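Local coordinates for protein lytic chitin monooxygenase (Enterococcus faecalis, PDB 4A02) that cleaves glycosidic bonds of alpha- and beta-chitin oxidatively by a copper-dependent mechanism, working in synergy with a chitinase, at residues Q130-P135 / H142-V147. Sequence-based numbering, arbitrary orientation.
Sequences QTINIP and HVIYAV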
ATOM      1  N   GLN A 130      -6.876 -10.434   4.853  1.00  8.98           N
ATOM      2  CA  GLN A 130      -6.181 -11.389   4.001  1.00  9.08           C
ATOM      3  C   GLN A 130      -4.879 -11.734   4.630  1.00  8.66           C
ATOM      4  O   GLN A 130      -4.435 -11.067   5.543  1.00 13.06           O
ATOM      5  CB  GLN A 130      -5.949 -10.817   2.630  1.00  9.56           C
ATOM      6  CG  GLN A 130      -7.269 -10.470   1.977  1.00 11.65           C
ATOM      7  CD  GLN A 130      -7.119  -9.854   0.612  1.00 10.51           C
ATOM      8  OE1 GLN A 130      -6.138  -9.209   0.241  1.00 12.00           O
ATOM      9  NE2 GLN A 130      -8.155 -10.025  -0.173  1.00 12.96           N
ATOM     10  N   THR A 131      -4.259 -12.831   4.196  1.00  9.00           N
ATOM     11  CA  THR A 131      -2.978 -13.229   4.691  1.00  8.67           C
ATOM     12  C   THR A 131      -1.996 -13.379   3.543  1.00  9.17           C
ATOM     13  O   THR A 131      -2.343 -14.059   2.578  1.00 12.54           O
ATOM     14  CB  THR A 131      -3.068 -14.555   5.491  1.00  9.95           C
ATOM     15  OG1 THR A 131      -4.067 -14.363   6.525  1.00 11.11           O
ATOM     16  CG2 THR A 131      -1.722 -14.959   6.040  1.00 11.50           C
ATOM     17  N   ILE A 132      -0.841 -12.758   3.645  1.00  8.24           N
ATOM     18  CA  ILE A 132       0.205 -12.843   2.635  1.00  8.52           C
ATOM     19  C   ILE A 132       1.482 -13.353   3.263  1.00  8.17           C
ATOM     20  O   ILE A 132       1.736 -13.170   4.455  1.00 10.02           O
ATOM     21  CB  ILE A 132       0.398 -11.477   1.921  1.00  9.08           C
ATOM     22  CG1 ILE A 132       0.997 -10.431   2.879  1.00  8.79           C
ATOM     23  CG2 ILE A 132      -0.875 -11.037   1.277  1.00 10.30           C
ATOM     24  CD1 ILE A 132       1.296  -9.121   2.170  1.00 10.38           C
ATOM     25  N   ASN A 133       2.348 -13.970   2.473  1.00  8.63           N
ATOM     26  CA  ASN A 133       3.586 -14.527   2.964  1.00  8.31           C
ATOM     27  C   ASN A 133       4.729 -13.584   2.735  1.00  7.77           C
ATOM     28  O   ASN A 133       5.149 -13.330   1.605  1.00  9.25           O
ATOM     29  CB  ASN A 133       3.880 -15.891   2.350  1.00 10.75           C
ATOM     30  CG  ASN A 133       2.856 -16.905   2.777  1.00 15.86           C
ATOM     31  OD1 ASN A 133       2.538 -16.978   3.972  1.00 20.87           O
ATOM     32  ND2 ASN A 133       2.421 -17.677   1.818  1.00 22.84           N
ATOM     33  N   ILE A 134       5.294 -13.037   3.817  1.00  7.44           N
ATOM     34  CA  ILE A 134       6.471 -12.206   3.742  1.00  7.63           C
ATOM     35  C   ILE A 134       7.676 -13.111   3.563  1.00  7.54           C
ATOM     36  O   ILE A 134       7.924 -13.978   4.422  1.00  8.01           O
ATOM     37  CB  ILE A 134       6.604 -11.318   4.982  1.00  7.51           C
ATOM     38  CG1 ILE A 134       5.370 -10.461   5.190  1.00  7.84           C
ATOM     39  CG2 ILE A 134       7.896 -10.524   4.939  1.00  8.66           C
ATOM     40  CD1 ILE A 134       5.035  -9.515   4.050  1.00  9.65           C
ATOM     41  N   PRO A 135       8.461 -12.964   2.487  1.00  8.07           N
ATOM     42  CA  PRO A 135       9.587 -13.900   2.265  1.00  8.47           C
ATOM     43  C   PRO A 135      10.537 -13.909   3.412  1.00  8.16           C
ATOM     44  O   PRO A 135      10.854 -12.887   4.030  1.00  8.05           O
ATOM     45  CB  PRO A 135      10.199 -13.389   0.965  1.00  9.13           C
ATOM     46  CG  PRO A 135       9.072 -12.679   0.257  1.00  9.92           C
ATOM     47  CD  PRO A 135       8.300 -12.014   1.367  1.00  8.97           C
ATOM     48  N   HIS A 142      11.317  -2.069   4.742  1.00  5.43           N
ATOM     49  CA  HIS A 142      10.753  -2.495   3.489  1.00  5.54           C
ATOM     50  C   HIS A 142       9.461  -1.751   3.238  1.00  5.20           C
ATOM     51  O   HIS A 142       8.844  -1.192   4.144  1.00  5.67           O
ATOM     52  CB  HIS A 142      10.490  -4.023   3.491  1.00  5.76           C
ATOM     53  CG  HIS A 142      11.782  -4.774   3.275  1.00  5.91           C
ATOM     54  ND1 HIS A 142      12.318  -4.806   1.998  1.00  6.94           N
ATOM     55  CD2 HIS A 142      12.640  -5.365   4.141  1.00  6.47           C
ATOM     56  CE1 HIS A 142      13.441  -5.450   2.119  1.00  7.33           C
ATOM     57  NE2 HIS A 142      13.680  -5.800   3.376  1.00  6.89           N
ATOM     58  N   VAL A 143       9.054  -1.755   1.950  1.00  5.44           N
ATOM     59  CA  VAL A 143       7.767  -1.238   1.540  1.00  5.26           C
ATOM     60  C   VAL A 143       6.980  -2.369   0.926  1.00  5.35           C
ATOM     61  O   VAL A 143       7.431  -3.018  -0.019  1.00  6.19           O
ATOM     62  CB  VAL A 143       7.905  -0.039   0.578  1.00  5.91           C
ATOM     63  CG1 VAL A 143       6.537   0.432   0.083  1.00  6.76           C
ATOM     64  CG2 VAL A 143       8.644   1.108   1.248  1.00  6.66           C
ATOM     65  N   ILE A 144       5.776  -2.598   1.464  1.00  5.38           N
ATOM     66  CA  ILE A 144       4.772  -3.451   0.849  1.00  5.49           C
ATOM     67  C   ILE A 144       3.889  -2.569  -0.007  1.00  5.52           C
ATOM     68  O   ILE A 144       3.481  -1.497   0.407  1.00  6.21           O
ATOM     69  CB  ILE A 144       3.958  -4.205   1.915  1.00  5.83           C
ATOM     70  CG1 ILE A 144       4.841  -5.102   2.776  1.00  6.60           C
ATOM     71  CG2 ILE A 144       2.802  -4.972   1.293  1.00  6.77           C
ATOM     72  CD1 ILE A 144       4.167  -5.603   4.017  1.00  8.33           C
ATOM     73  N   TYR A 145       3.581  -3.034  -1.226  1.00  5.69           N
ATOM     74  CA  TYR A 145       2.711  -2.309  -2.133  1.00  5.65           C
ATOM     75  C   TYR A 145       1.480  -3.182  -2.380  1.00  5.63           C
ATOM     76  O   TYR A 145       1.603  -4.274  -2.907  1.00  6.70           O
ATOM     77  CB  TYR A 145       3.396  -1.977  -3.424  1.00  6.31           C
ATOM     78  CG  TYR A 145       2.787  -0.889  -4.256  1.00  6.17           C
ATOM     79  CD1 TYR A 145       2.509   0.347  -3.705  1.00  6.66           C
ATOM     80  CD2 TYR A 145       2.571  -1.068  -5.615  1.00  6.66           C
ATOM     81  CE1 TYR A 145       1.974   1.388  -4.489  1.00  6.57           C
ATOM     82  CE2 TYR A 145       2.102  -0.019  -6.407  1.00  6.84           C
ATOM     83  CZ  TYR A 145       1.810   1.199  -5.843  1.00  6.13           C
ATOM     84  OH  TYR A 145       1.383   2.206  -6.655  1.00  6.75           O
ATOM     85  N   ALA A 146       0.338  -2.695  -1.930  1.00  5.53           N
ATOM     86  CA  ALA A 146      -0.928  -3.428  -1.970  1.00  5.74           C
ATOM     87  C   ALA A 146      -1.842  -2.755  -2.981  1.00  6.00           C
ATOM     88  O   ALA A 146      -1.988  -1.541  -2.976  1.00  6.85           O
ATOM     89  CB  ALA A 146      -1.550  -3.411  -0.595  1.00  6.58           C
ATOM     90  N   VAL A 147      -2.467  -3.569  -3.844  1.00  5.96           N
ATOM     91  CA  VAL A 147      -3.239  -3.041  -4.965  1.00  6.42           C
ATOM     92  C   VAL A 147      -4.588  -3.721  -5.029  1.00  6.63           C
ATOM     93  O   VAL A 147      -4.692  -4.937  -5.275  1.00  7.53           O
ATOM     94  CB  VAL A 147      -2.480  -3.282  -6.297  1.00  7.34           C
ATOM     95  CG1 VAL A 147      -3.262  -2.616  -7.439  1.00  8.32           C
ATOM     96  CG2 VAL A 147      -1.073  -2.748  -6.222  1.00  7.70           C
TER
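Ile-132 and Ile-134 meet Ile-144 through methyl groups alone, and no flat group enters the contact. The ring of His-142, outside the contact, lies against Trp-100 with the planes about 35° apart, and its nitrogens ND1 and NE2 are hydrogen-bonded to Thr-96 and Asn-98. Among the isoleucines, CD1 of Ile-134 stands 4.0 Å from CD1 of Ile-144, and the two side chains cross at about a right angle. The other branch of Ile-144 serves the second neighbour, its CG2 lying 4.5 Å from CD1 of Ile-132, a looser approach. In Ile-144, chi1 of -60° sets CG1 beside the backbone N and CG2 beside the carbonyl carbon, which splits the two branches between the two partners. With CA atoms 9.4 Å apart even at Ile-134 and Ile-144, the backbones are too distant to pair, as expected of strands from two facing sheets. This is core packing of the immunoglobulin-like beta-sandwich, away from the copper site. Strand 127-134 forms one edge of the three-stranded sheet beside strand 74-82, while strand 142-150 runs between strands 88-96 and 155-165 in the other; Leu-76 touches Ile-134, Ile-95 touches Ile-144, and Ile-114 and Tyr-93 touch Ile-132.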